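Long-range contacts in endolysin (Clostridium phage phiCD27, PDB 3QAY), which probably cleaves the amide bond between N-acetylmuramic acid and L-alanine in clostridial peptidoglycan, through a zinc-binding amidase catalytic domain: residues 79-84 and 139-144; 97-102 and 126-131; 106-111 and 172-177. All coordinates share one frame; numbering follows the deposited sequence.

How the contacts relate
The three contacts show how one mixed six-stranded sheet and the helices on it are tied together. Contact 1 joins the neighbouring parallel strands 80-87 and 140-148 near the centre of the chain. Contact 2 joins 96-100 to the outermost strand 122-127, with centres about 10 Å from contact 1; strand 140-148 connects the two through a probable hydrogen bond from L99 N to L143 O. Contact 3 binds helices 103-116 and 152-175, about 12 Å from contact 1 and 15 Å from contact 2, centre to centre. Along the chain contact 2 is nested within contact 1, whereas contact 3 alternates with both, joining the helix after strand 96-100 to the last helix, both packed on L80 of contact 1.

Contact 1 (79-84 and 139-144); sequences DLLIEL and PTAVLI
The flat groups that meet between L81-E83 and T140-I144 are peptide units of two parallel strands, their N-H and C=O groups joined, while L81, E83, A141 and L143 cover one face of the sheet and L80, I82, L84, T140, V142 and I144 the other. L81 spans two residues of its partner, giving its N to T140 O (2.9 Å) and accepting V142 N at its O (3.0 Å); E83 does the same with V142 O and I144 N. At the N-terminal end of the pairing a water links D79 O and T140 N.

On the isoleucine face, I82 and V142 lie side by side, CG1 to CG2 4.0 Å. I144 reaches obliquely across to I82: an extended chi2 of 176° carries its CD1 to 3.4 Å from I82 CG2, a tight contact. On the reverse face L81 CB rests 3.9 Å from A141 CB, and the carboxylate of E83 turns to H85, a zinc ligand, and to K69 and T7, a second-shell position. Strand 3-8 flanks 80-84 on its other edge; helices 27-44 and 103-116, with 152-175 at L80, cover the isoleucine face, and helix 132-135 packs on the L81 and A141 face.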
ATOM      1  N   ASP A  79      -7.486  12.024  -6.778  1.00 14.40           N
ATOM      2  CA  ASP A  79      -6.316  12.365  -7.578  1.00 14.17           C
ATOM      3  C   ASP A  79      -5.316  11.217  -7.581  1.00 13.36           C
ATOM      4  O   ASP A  79      -4.515  11.101  -8.505  1.00 13.62           O
ATOM      5  CB  ASP A  79      -5.657  13.636  -7.043  1.00 14.51           C
ATOM      6  CG  ASP A  79      -6.621  14.799  -6.980  1.00 15.09           C
ATOM      7  OD1 ASP A  79      -7.299  15.068  -7.989  1.00 14.90           O
ATOM      8  OD2 ASP A  79      -6.712  15.434  -5.916  1.00 16.23           O
ATOM      9  N   LEU A  80      -5.383  10.356  -6.563  1.00 12.51           N
ATOM     10  CA  LEU A  80      -4.405   9.285  -6.385  1.00 11.49           C
ATOM     11  C   LEU A  80      -4.947   8.118  -5.544  1.00 10.88           C
ATOM     12  O   LEU A  80      -5.571   8.321  -4.501  1.00 10.80           O
ATOM     13  CB  LEU A  80      -3.132   9.849  -5.735  1.00 11.34           C
ATOM     14  CG  LEU A  80      -1.953   8.888  -5.537  1.00 10.92           C
ATOM     15  CD1 LEU A  80      -1.466   8.328  -6.860  1.00  9.72           C
ATOM     16  CD2 LEU A  80      -0.803   9.583  -4.800  1.00 10.98           C
ATOM     17  N   LEU A  81      -4.684   6.898  -6.007  1.00 10.21           N
ATOM     18  CA  LEU A  81      -4.965   5.680  -5.251  1.00  9.54           C
ATOM     19  C   LEU A  81      -3.661   5.005  -4.837  1.00  8.72           C
ATOM     20  O   LEU A  81      -2.746   4.867  -5.648  1.00  8.53           O
ATOM     21  CB  LEU A  81      -5.796   4.710  -6.094  1.00  9.75           C
ATOM     22  CG  LEU A  81      -5.957   3.270  -5.585  1.00  9.97           C
ATOM     23  CD1 LEU A  81      -6.638   3.238  -4.219  1.00 10.58           C
ATOM     24  CD2 LEU A  81      -6.731   2.437  -6.604  1.00 10.92           C
ATOM     25  N   ILE A  82      -3.588   4.602  -3.571  1.00  7.72           N
ATOM     26  CA  ILE A  82      -2.479   3.815  -3.054  1.00  7.38           C
ATOM     27  C   ILE A  82      -3.072   2.550  -2.453  1.00  6.97           C
ATOM     28  O   ILE A  82      -3.980   2.638  -1.624  1.00  6.91           O
ATOM     29  CB  ILE A  82      -1.710   4.562  -1.935  1.00  7.08           C
ATOM     30  CG1 ILE A  82      -1.049   5.831  -2.473  1.00  6.87           C
ATOM     31  CG2 ILE A  82      -0.659   3.650  -1.298  1.00  7.86           C
ATOM     32  CD1 ILE A  82      -0.684   6.821  -1.388  1.00  7.26           C
ATOM     33  N   GLU A  83      -2.594   1.384  -2.879  1.00  6.53           N
ATOM     34  CA  GLU A  83      -2.961   0.139  -2.200  1.00  6.59           C
ATOM     35  C   GLU A  83      -1.755  -0.426  -1.467  1.00  6.39           C
ATOM     36  O   GLU A  83      -0.680  -0.570  -2.039  1.00  5.96           O
ATOM     37  CB  GLU A  83      -3.532  -0.913  -3.146  1.00  6.71           C
ATOM     38  CG  GLU A  83      -4.059  -2.146  -2.392  1.00  6.75           C
ATOM     39  CD  GLU A  83      -4.999  -2.989  -3.219  1.00  8.36           C
ATOM     40  OE1 GLU A  83      -4.518  -3.968  -3.825  1.00  9.50           O
ATOM     41  OE2 GLU A  83      -6.211  -2.667  -3.279  1.00  8.72           O
ATOM     42  N   LEU A  84      -1.971  -0.756  -0.199  1.00  6.50           N
ATOM     43  CA  LEU A  84      -0.918  -1.188   0.694  1.00  6.19           C
ATOM     44  C   LEU A  84      -0.838  -2.699   0.712  1.00  6.62           C
ATOM     45  O   LEU A  84      -1.839  -3.393   0.983  1.00  6.53           O
ATOM     46  CB  LEU A  84      -1.183  -0.667   2.112  1.00  6.20           C
ATOM     47  CG  LEU A  84      -1.190   0.855   2.273  1.00  5.95           C
ATOM     48  CD1 LEU A  84      -1.485   1.238   3.718  1.00  6.28           C
ATOM     49  CD2 LEU A  84       0.139   1.432   1.820  1.00  6.23           C
ATOM     50  N   PRO A 139      -8.336   6.984 -11.223  1.00 12.67           N
ATOM     51  CA  PRO A 139      -7.173   7.804 -10.873  1.00 12.52           C
ATOM     52  C   PRO A 139      -5.846   7.087 -11.094  1.00 12.07           C
ATOM     53  O   PRO A 139      -5.802   5.853 -11.162  1.00 11.51           O
ATOM     54  CB  PRO A 139      -7.373   8.081  -9.383  1.00 12.56           C
ATOM     55  CG  PRO A 139      -8.241   6.983  -8.897  1.00 12.25           C
ATOM     56  CD  PRO A 139      -9.136   6.625 -10.037  1.00 12.57           C
ATOM     57  N   THR A 140      -4.777   7.867 -11.226  1.00 12.11           N
ATOM     58  CA  THR A 140      -3.425   7.330 -11.127  1.00 11.64           C
ATOM     59  C   THR A 140      -3.340   6.467  -9.876  1.00 10.97           C
ATOM     60  O   THR A 140      -3.834   6.861  -8.811  1.00 10.82           O
ATOM     61  CB  THR A 140      -2.386   8.455 -11.041  1.00 11.80           C
ATOM     62  OG1 THR A 140      -2.527   9.305 -12.182  1.00 11.72           O
ATOM     63  CG2 THR A 140      -0.973   7.887 -11.002  1.00 11.22           C
ATOM     64  N   ALA A 141      -2.746   5.282 -10.006  1.00 10.52           N
ATOM     65  CA  ALA A 141      -2.654   4.350  -8.887  1.00  9.90           C
ATOM     66  C   ALA A 141      -1.254   3.776  -8.737  1.00  9.98           C
ATOM     67  O   ALA A 141      -0.531   3.616  -9.725  1.00 10.49           O
ATOM     68  CB  ALA A 141      -3.657   3.231  -9.048  1.00  9.90           C
ATOM     69  N   VAL A 142      -0.882   3.485  -7.490  1.00  9.38           N
ATOM     70  CA  VAL A 142       0.320   2.719  -7.199  1.00  9.10           C
ATOM     71  C   VAL A 142       0.019   1.656  -6.148  1.00  8.74           C
ATOM     72  O   VAL A 142      -0.822   1.844  -5.275  1.00  8.53           O
ATOM     73  CB  VAL A 142       1.502   3.612  -6.746  1.00  8.96           C
ATOM     74  CG1 VAL A 142       1.911   4.532  -7.872  1.00  9.16           C
ATOM     75  CG2 VAL A 142       1.154   4.404  -5.503  1.00  9.68           C
ATOM     76  N   LEU A 143       0.692   0.522  -6.272  1.00  8.58           N
ATOM     77  CA  LEU A 143       0.569  -0.543  -5.304  1.00  8.46           C
ATOM     78  C   LEU A 143       1.891  -0.607  -4.575  1.00  8.18           C
ATOM     79  O   LEU A 143       2.928  -0.874  -5.185  1.00  8.36           O
ATOM     80  CB  LEU A 143       0.253  -1.854  -6.010  1.00  8.56           C
ATOM     81  CG  LEU A 143      -0.056  -3.077  -5.148  1.00  9.11           C
ATOM     82  CD1 LEU A 143      -0.680  -4.167  -6.000  1.00  9.67           C
ATOM     83  CD2 LEU A 143       1.189  -3.605  -4.443  1.00  8.29           C
ATOM     84  N   ILE A 144       1.864  -0.342  -3.273  1.00  8.06           N
ATOM     85  CA  ILE A 144       3.089  -0.323  -2.481  1.00  8.29           C
ATOM     86  C   ILE A 144       3.284  -1.651  -1.754  1.00  8.49           C
ATOM     87  O   ILE A 144       2.415  -2.096  -0.982  1.00  7.70           O
ATOM     88  CB  ILE A 144       3.109   0.837  -1.461  1.00  8.39           C
ATOM     89  CG1 ILE A 144       2.822   2.170  -2.156  1.00  7.84           C
ATOM     90  CG2 ILE A 144       4.468   0.897  -0.759  1.00  9.03           C
ATOM     91  CD1 ILE A 144       2.724   3.357  -1.201  1.00  7.26           C
TER
HETATM   92  O   HOH W   1      -5.439  10.803 -11.070  1.00  5.80           O

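Contact 2 (97-102 and 126-131); sequences EVLYYS and KLDKRL
Y100 and L127 meet at about a right angle, the tyrosine ring lying across the backbone of its partner strand with L127 CA 3.8 Å above one face, toward the rim. Its chi1 of 68° sets CG between the backbone N and carbonyl carbon, and CE1 comes 3.6 Å from L127 CD1. A second perpendicular pair is Y101 and K129: the aliphatic part of the lysine runs past the ring, K129 CB 3.5 Å from Y101 CE1. L99 and L131 also cross squarely, through their CD1 methyls.

E97 and K126 instead reach each other obliquely as extended chains, and K126 NZ approaches E97 OE2 at 2.7 Å from above the carboxylate plane, 60° out of it. The parallel backbones pair through K126 N to V98 O, Y100 N to K126 O and D128 N to Y100 O. D128 then closes an Asx turn, OD1 accepting R130 N at 3.0 Å. Because R123 also forms a salt bridge with E97 OE2, this oxygen is shared by two cations, which would tend to stabilise the ionised carboxylate and fasten the edge strand of this beta-alpha-beta unit by charge as well as by backbone bonds.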
ATOM      1  N   GLU A  97       9.256  -2.106  -2.899  1.00 12.93           N
ATOM      2  CA  GLU A  97       8.926  -2.216  -4.299  1.00 13.36           C
ATOM      3  C   GLU A  97       7.572  -1.537  -4.510  1.00 12.47           C
ATOM      4  O   GLU A  97       6.684  -1.677  -3.676  1.00 11.91           O
ATOM      5  CB  GLU A  97       8.866  -3.704  -4.590  1.00 14.11           C
ATOM      6  CG  GLU A  97       8.375  -4.142  -5.902  1.00 15.60           C
ATOM      7  CD  GLU A  97       8.568  -5.631  -6.042  1.00 16.77           C
ATOM      8  OE1 GLU A  97       7.567  -6.376  -6.047  1.00 16.33           O
ATOM      9  OE2 GLU A  97       9.738  -6.052  -6.089  1.00 19.11           O
ATOM     10  N   VAL A  98       7.421  -0.781  -5.597  1.00 12.26           N
ATOM     11  CA  VAL A  98       6.150  -0.115  -5.889  1.00 11.41           C
ATOM     12  C   VAL A  98       5.707  -0.420  -7.327  1.00 11.67           C
ATOM     13  O   VAL A  98       6.461  -0.191  -8.279  1.00 12.02           O
ATOM     14  CB  VAL A  98       6.240   1.419  -5.662  1.00 11.56           C
ATOM     15  CG1 VAL A  98       4.937   2.108  -6.058  1.00 11.23           C
ATOM     16  CG2 VAL A  98       6.605   1.733  -4.205  1.00 10.00           C
ATOM     17  N   LEU A  99       4.488  -0.941  -7.472  1.00 10.91           N
ATOM     18  CA  LEU A  99       3.948  -1.293  -8.787  1.00 11.27           C
ATOM     19  C   LEU A  99       3.089  -0.154  -9.320  1.00 10.87           C
ATOM     20  O   LEU A  99       2.344   0.479  -8.564  1.00 10.42           O
ATOM     21  CB  LEU A  99       3.145  -2.596  -8.713  1.00 11.22           C
ATOM     22  CG  LEU A  99       3.843  -3.748  -7.978  1.00 12.06           C
ATOM     23  CD1 LEU A  99       3.030  -5.044  -8.068  1.00 11.81           C
ATOM     24  CD2 LEU A  99       5.248  -3.964  -8.522  1.00 12.69           C
ATOM     25  N   TYR A 100       3.217   0.123 -10.614  1.00 11.08           N
ATOM     26  CA  TYR A 100       2.527   1.250 -11.233  1.00 11.11           C
ATOM     27  C   TYR A 100       2.016   0.874 -12.626  1.00 11.55           C
ATOM     28  O   TYR A 100       2.374  -0.181 -13.173  1.00 11.18           O
ATOM     29  CB  TYR A 100       3.452   2.468 -11.310  1.00 11.19           C
ATOM     30  CG  TYR A 100       4.592   2.280 -12.279  1.00 12.63           C
ATOM     31  CD1 TYR A 100       4.458   2.634 -13.615  1.00 13.43           C
ATOM     32  CD2 TYR A 100       5.802   1.730 -11.864  1.00 12.81           C
ATOM     33  CE1 TYR A 100       5.498   2.452 -14.513  1.00 14.43           C
ATOM     34  CE2 TYR A 100       6.853   1.551 -12.757  1.00 14.49           C
ATOM     35  CZ  TYR A 100       6.690   1.919 -14.081  1.00 15.08           C
ATOM     36  OH  TYR A 100       7.716   1.735 -14.974  1.00 16.52           O
ATOM     37  N   TYR A 101       1.185   1.756 -13.181  1.00 11.46           N
ATOM     38  CA  TYR A 101       0.476   1.499 -14.444  1.00 12.20           C
ATOM     39  C   TYR A 101       0.831   2.474 -15.558  1.00 13.10           C
ATOM     40  O   TYR A 101       0.768   2.112 -16.723  1.00 13.96           O
ATOM     41  CB  TYR A 101      -1.036   1.551 -14.206  1.00 11.90           C
ATOM     42  CG  TYR A 101      -1.866   1.101 -15.392  1.00 11.89           C
ATOM     43  CD1 TYR A 101      -2.002  -0.239 -15.689  1.00 12.17           C
ATOM     44  CD2 TYR A 101      -2.499   2.022 -16.216  1.00 13.11           C
ATOM     45  CE1 TYR A 101      -2.748  -0.670 -16.771  1.00 13.46           C
ATOM     46  CE2 TYR A 101      -3.252   1.610 -17.308  1.00 14.47           C
ATOM     47  CZ  TYR A 101      -3.371   0.252 -17.577  1.00 14.31           C
ATOM     48  OH  TYR A 101      -4.116  -0.188 -18.640  1.00 15.50           O
ATOM     49  N   SER A 102       1.196   3.703 -15.200  1.00 13.54           N
ATOM     50  CA  SER A 102       1.386   4.778 -16.170  1.00 14.46           C
ATOM     51  C   SER A 102       2.665   5.563 -15.897  1.00 15.11           C
ATOM     52  O   SER A 102       3.336   5.355 -14.885  1.00 14.11           O
ATOM     53  CB  SER A 102       0.203   5.736 -16.090  1.00 14.39           C
ATOM     54  OG  SER A 102       0.100   6.273 -14.781  1.00 13.08           O
ATOM     55  N   LYS A 126       8.153  -0.850 -10.534  1.00 15.79           N
ATOM     56  CA  LYS A 126       7.926  -1.879 -11.550  1.00 16.64           C
ATOM     57  C   LYS A 126       6.567  -1.706 -12.209  1.00 16.48           C
ATOM     58  O   LYS A 126       5.559  -1.544 -11.527  1.00 15.92           O
ATOM     59  CB  LYS A 126       8.027  -3.274 -10.927  1.00 16.81           C
ATOM     60  CG  LYS A 126       9.360  -3.537 -10.247  1.00 17.38           C
ATOM     61  CD  LYS A 126       9.412  -4.911  -9.615  1.00 18.49           C
ATOM     62  CE  LYS A 126      10.737  -5.125  -8.893  1.00 19.54           C
ATOM     63  NZ  LYS A 126      10.901  -6.547  -8.486  1.00 20.22           N
ATOM     64  N   LEU A 127       6.556  -1.728 -13.537  1.00 17.08           N
ATOM     65  CA  LEU A 127       5.326  -1.635 -14.310  1.00 17.17           C
ATOM     66  C   LEU A 127       4.604  -2.977 -14.264  1.00 17.34           C
ATOM     67  O   LEU A 127       5.218  -4.018 -14.512  1.00 17.51           O
ATOM     68  CB  LEU A 127       5.644  -1.264 -15.760  1.00 18.04           C
ATOM     69  CG  LEU A 127       4.471  -1.158 -16.743  1.00 18.47           C
ATOM     70  CD1 LEU A 127       3.565   0.007 -16.389  1.00 17.74           C
ATOM     71  CD2 LEU A 127       4.987  -1.035 -18.171  1.00 19.31           C
ATOM     72  N   ASP A 128       3.316  -2.950 -13.918  1.00 16.75           N
ATOM     73  CA  ASP A 128       2.463  -4.132 -14.009  1.00 16.92           C
ATOM     74  C   ASP A 128       1.050  -3.721 -14.409  1.00 16.82           C
ATOM     75  O   ASP A 128       0.303  -3.178 -13.601  1.00 16.36           O
ATOM     76  CB  ASP A 128       2.443  -4.914 -12.689  1.00 16.41           C
ATOM     77  CG  ASP A 128       1.788  -6.289 -12.829  1.00 17.22           C
ATOM     78  OD1 ASP A 128       1.230  -6.583 -13.907  1.00 17.80           O
ATOM     79  OD2 ASP A 128       1.821  -7.078 -11.856  1.00 17.78           O
ATOM     80  N   LYS A 129       0.690  -3.992 -15.658  1.00 17.69           N
ATOM     81  CA  LYS A 129      -0.618  -3.617 -16.177  1.00 17.91           C
ATOM     82  C   LYS A 129      -1.663  -4.713 -16.002  1.00 17.85           C
ATOM     83  O   LYS A 129      -2.811  -4.541 -16.412  1.00 17.97           O
ATOM     84  CB  LYS A 129      -0.511  -3.232 -17.654  1.00 19.23           C
ATOM     85  CG  LYS A 129       0.318  -1.989 -17.920  1.00 19.84           C
ATOM     86  CD  LYS A 129       0.198  -1.578 -19.374  1.00 22.16           C
ATOM     87  CE  LYS A 129       0.762  -0.199 -19.626  1.00 23.53           C
ATOM     88  NZ  LYS A 129       0.619   0.196 -21.059  1.00 25.36           N
ATOM     89  N   ARG A 130      -1.277  -5.829 -15.389  1.00 17.45           N
ATOM     90  CA  ARG A 130      -2.177  -6.966 -15.231  1.00 17.77           C
ATOM     91  C   ARG A 130      -3.052  -6.867 -13.986  1.00 16.29           C
ATOM     92  O   ARG A 130      -4.070  -7.549 -13.892  1.00 16.58           O
ATOM     93  CB  ARG A 130      -1.381  -8.272 -15.191  1.00 18.58           C
ATOM     94  CG  ARG A 130      -0.622  -8.560 -16.466  1.00 21.55           C
ATOM     95  CD  ARG A 130       0.218  -9.814 -16.339  1.00 24.98           C
ATOM     96  NE  ARG A 130       1.364  -9.620 -15.452  1.00 27.41           N
ATOM     97  CZ  ARG A 130       2.260 -10.564 -15.159  1.00 30.57           C
ATOM     98  NH1 ARG A 130       2.157 -11.788 -15.681  1.00 32.07           N
ATOM     99  NH2 ARG A 130       3.266 -10.284 -14.334  1.00 31.41           N
ATOM    100  N   LEU A 131      -2.658  -6.030 -13.029  1.00 14.87           N
ATOM    101  CA  LEU A 131      -3.369  -5.953 -11.761  1.00 13.76           C
ATOM    102  C   LEU A 131      -4.612  -5.092 -11.918  1.00 13.16           C
ATOM    103  O   LEU A 131      -4.541  -3.979 -12.438  1.00 12.65           O
ATOM    104  CB  LEU A 131      -2.470  -5.390 -10.660  1.00 13.34           C
ATOM    105  CG  LEU A 131      -1.190  -6.187 -10.400  1.00 14.16           C
ATOM    106  CD1 LEU A 131      -0.312  -5.478  -9.368  1.00 14.17           C
ATOM    107  CD2 LEU A 131      -1.512  -7.601  -9.955  1.00 15.25           C
TER

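Contact 3 (106-111 and 172-177); sequences LEYATR and EGVLNK
R111 and G173 bring two helices together with their CA atoms only 4.5 Å apart, close to where helix 152-175 ends and N176, with a positive phi, turns the chain away. With no side chain at G173, the backbone there can lie directly against the root of the arginine. R111 dominates the contact. Its chain bends at chi3 (-53°), which swings the guanidinium round to the last turn of the other helix, where it uses two N-H groups on two successive carbonyls. R111 NE meets G173 O at 2.7 Å, nearly head-on to the carbonyl and within the guanidinium plane. R111 NH2 reaches V174 O at 2.8 Å in a more bent bond (143° at the hydrogen), coming from above that carbonyl plane.

N176 lies over one face of the flat guanidinium, its CB 3.4 Å above the plane and toward the rim, its amide stacked almost parallel, the planes 7° apart; E107 O and Y108 CA lie toward the rim of the opposite face. The two N-H bonds, with the stacked N176 amide, limit the rotation of the group. Y108 adds a lesser contact: V174 O sits at the edge of its ring, 3.4 Å from CE1, and the same CE1 touches V174 CG1.

A helix C-terminus concentrates carbonyl oxygens and partial negative charge, so a guanidinium placed here probably gains electrostatically too. The backbone signs off in a Schellman motif, K177 N to E172 O at 3.2 Å and a weak N176 N to G173 O bond. What results is a Schellman-terminated helix whose last carbonyls also accept two N-H groups from an arginine of a neighbouring helix, within an alpha/beta amidase fold whose helices pack side by side on the sheet.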
ATOM      1  N   LEU A 106       4.582   6.062 -12.430  1.00 15.52           N
ATOM      2  CA  LEU A 106       6.032   5.865 -12.330  1.00 15.85           C
ATOM      3  C   LEU A 106       6.727   6.968 -11.515  1.00 15.73           C
ATOM      4  O   LEU A 106       7.629   6.673 -10.732  1.00 15.62           O
ATOM      5  CB  LEU A 106       6.658   5.767 -13.724  1.00 16.56           C
ATOM      6  CG  LEU A 106       8.188   5.722 -13.822  1.00 17.51           C
ATOM      7  CD1 LEU A 106       8.769   4.504 -13.110  1.00 17.01           C
ATOM      8  CD2 LEU A 106       8.610   5.753 -15.282  1.00 17.82           C
ATOM      9  N   GLU A 107       6.308   8.224 -11.684  1.00 15.98           N
ATOM     10  CA  GLU A 107       6.912   9.330 -10.931  1.00 16.03           C
ATOM     11  C   GLU A 107       6.755   9.116  -9.431  1.00 15.18           C
ATOM     12  O   GLU A 107       7.734   9.175  -8.680  1.00 15.41           O
ATOM     13  CB  GLU A 107       6.281  10.670 -11.301  1.00 16.61           C
ATOM     14  CG  GLU A 107       6.538  11.139 -12.716  1.00 18.50           C
ATOM     15  CD  GLU A 107       6.069  12.568 -12.920  1.00 20.62           C
ATOM     16  OE1 GLU A 107       4.976  12.779 -13.497  1.00 20.33           O
ATOM     17  OE2 GLU A 107       6.790  13.483 -12.469  1.00 23.49           O
ATOM     18  N   TYR A 108       5.515   8.886  -9.005  1.00 14.06           N
ATOM     19  CA  TYR A 108       5.219   8.544  -7.611  1.00 13.20           C
ATOM     20  C   TYR A 108       6.023   7.327  -7.158  1.00 12.44           C
ATOM     21  O   TYR A 108       6.703   7.372  -6.127  1.00 12.35           O
ATOM     22  CB  TYR A 108       3.724   8.246  -7.430  1.00 12.72           C
ATOM     23  CG  TYR A 108       2.806   9.447  -7.529  1.00 13.82           C
ATOM     24  CD1 TYR A 108       2.972  10.555  -6.697  1.00 15.02           C
ATOM     25  CD2 TYR A 108       1.746   9.466  -8.429  1.00 14.39           C
ATOM     26  CE1 TYR A 108       2.118  11.651  -6.774  1.00 15.19           C
ATOM     27  CE2 TYR A 108       0.891  10.560  -8.516  1.00 14.92           C
ATOM     28  CZ  TYR A 108       1.081  11.648  -7.687  1.00 15.40           C
ATOM     29  OH  TYR A 108       0.234  12.733  -7.774  1.00 16.16           O
ATOM     30  N   ALA A 109       5.946   6.245  -7.933  1.00 11.91           N
ATOM     31  CA  ALA A 109       6.578   4.971  -7.565  1.00 11.52           C
ATOM     32  C   ALA A 109       8.074   5.111  -7.269  1.00 11.58           C
ATOM     33  O   ALA A 109       8.559   4.595  -6.256  1.00 11.52           O
ATOM     34  CB  ALA A 109       6.334   3.914  -8.649  1.00 11.34           C
ATOM     35  N   THR A 110       8.788   5.835  -8.126  1.00 11.99           N
ATOM     36  CA  THR A 110      10.241   6.004  -7.994  1.00 12.31           C
ATOM     37  C   THR A 110      10.613   6.765  -6.722  1.00 12.22           C
ATOM     38  O   THR A 110      11.540   6.386  -6.006  1.00 12.10           O
ATOM     39  CB  THR A 110      10.823   6.738  -9.223  1.00 13.27           C
ATOM     40  OG1 THR A 110      10.520   5.991 -10.413  1.00 12.97           O
ATOM     41  CG2 THR A 110      12.333   6.901  -9.100  1.00 13.80           C
ATOM     42  N   ARG A 111       9.873   7.829  -6.434  1.00 12.17           N
ATOM     43  CA  ARG A 111      10.132   8.626  -5.246  1.00 12.26           C
ATOM     44  C   ARG A 111       9.815   7.849  -3.965  1.00 11.43           C
ATOM     45  O   ARG A 111      10.590   7.890  -3.015  1.00 11.43           O
ATOM     46  CB  ARG A 111       9.356   9.944  -5.298  1.00 12.41           C
ATOM     47  CG  ARG A 111       9.821  10.892  -6.406  1.00 13.58           C
ATOM     48  CD  ARG A 111       9.271  12.305  -6.201  1.00 14.30           C
ATOM     49  NE  ARG A 111       7.812  12.309  -6.037  1.00 14.86           N
ATOM     50  CZ  ARG A 111       6.923  12.579  -6.995  1.00 16.08           C
ATOM     51  NH1 ARG A 111       7.309  12.895  -8.231  1.00 17.04           N
ATOM     52  NH2 ARG A 111       5.626  12.546  -6.708  1.00 15.76           N
ATOM     53  N   GLU A 172       6.469  11.560   2.029  1.00 11.21           N
ATOM     54  CA  GLU A 172       7.543  12.376   1.449  1.00 12.07           C
ATOM     55  C   GLU A 172       7.746  12.042  -0.026  1.00 12.13           C
ATOM     56  O   GLU A 172       7.916  12.942  -0.859  1.00 12.51           O
ATOM     57  CB  GLU A 172       8.854  12.200   2.217  1.00 12.57           C
ATOM     58  CG  GLU A 172       8.873  12.904   3.562  1.00 14.17           C
ATOM     59  CD  GLU A 172      10.242  12.901   4.223  1.00 15.89           C
ATOM     60  OE1 GLU A 172      11.092  12.052   3.872  1.00 17.72           O
ATOM     61  OE2 GLU A 172      10.464  13.754   5.103  1.00 15.69           O
ATOM     62  N   GLY A 173       7.717  10.748  -0.340  1.00 11.91           N
ATOM     63  CA  GLY A 173       7.842  10.269  -1.709  1.00 12.05           C
ATOM     64  C   GLY A 173       6.718  10.743  -2.607  1.00 12.26           C
ATOM     65  O   GLY A 173       6.966  11.317  -3.659  1.00 12.77           O
ATOM     66  N   VAL A 174       5.479  10.504  -2.195  1.00 12.41           N
ATOM     67  CA  VAL A 174       4.316  10.904  -3.004  1.00 12.62           C
ATOM     68  C   VAL A 174       4.289  12.422  -3.208  1.00 13.46           C
ATOM     69  O   VAL A 174       4.107  12.905  -4.327  1.00 13.29           O
ATOM     70  CB  VAL A 174       2.998  10.410  -2.371  1.00 12.37           C
ATOM     71  CG1 VAL A 174       1.790  11.037  -3.050  1.00 12.62           C
ATOM     72  CG2 VAL A 174       2.925   8.882  -2.436  1.00 11.51           C
ATOM     73  N   LEU A 175       4.519  13.164  -2.130  1.00 14.20           N
ATOM     74  CA  LEU A 175       4.416  14.618  -2.167  1.00 15.55           C
ATOM     75  C   LEU A 175       5.664  15.310  -2.720  1.00 16.75           C
ATOM     76  O   LEU A 175       5.624  16.508  -3.017  1.00 17.30           O
ATOM     77  CB  LEU A 175       4.089  15.158  -0.772  1.00 15.71           C
ATOM     78  CG  LEU A 175       2.756  14.698  -0.175  1.00 15.61           C
ATOM     79  CD1 LEU A 175       2.557  15.329   1.199  1.00 14.55           C
ATOM     80  CD2 LEU A 175       1.579  15.022  -1.105  1.00 14.66           C
ATOM     81  N   ASN A 176       6.758  14.562  -2.870  1.00 17.48           N
ATOM     82  CA  ASN A 176       8.030  15.106  -3.376  1.00 19.13           C
ATOM     83  C   ASN A 176       8.523  16.280  -2.540  1.00 20.56           C
ATOM     84  O   ASN A 176       8.862  17.339  -3.061  1.00 21.99           O
ATOM     85  CB  ASN A 176       7.924  15.507  -4.858  1.00 19.40           C
ATOM     86  CG  ASN A 176       9.296  15.688  -5.528  1.00 20.16           C
ATOM     87  OD1 ASN A 176      10.336  15.394  -4.943  1.00 19.69           O
ATOM     88  ND2 ASN A 176       9.289  16.173  -6.762  1.00 21.00           N
ATOM     89  N   LYS A 177       8.551  16.081  -1.233  1.00 21.56           N
ATOM     90  CA  LYS A 177       9.112  17.067  -0.325  1.00 23.25           C
ATOM     91  C   LYS A 177       9.540  16.388   0.957  1.00 23.96           C
ATOM     92  O   LYS A 177       9.211  15.224   1.195  1.00 22.88           O
ATOM     93  CB  LYS A 177       8.109  18.188  -0.032  1.00 23.89           C
ATOM     94  CG  LYS A 177       6.806  17.741   0.615  1.00 23.54           C
ATOM     95  CD  LYS A 177       5.954  18.943   1.011  1.00 24.35           C
ATOM     96  CE  LYS A 177       4.892  18.560   2.037  1.00 24.11           C
ATOM     97  NZ  LYS A 177       4.160  19.744   2.567  1.00 24.60           N
TER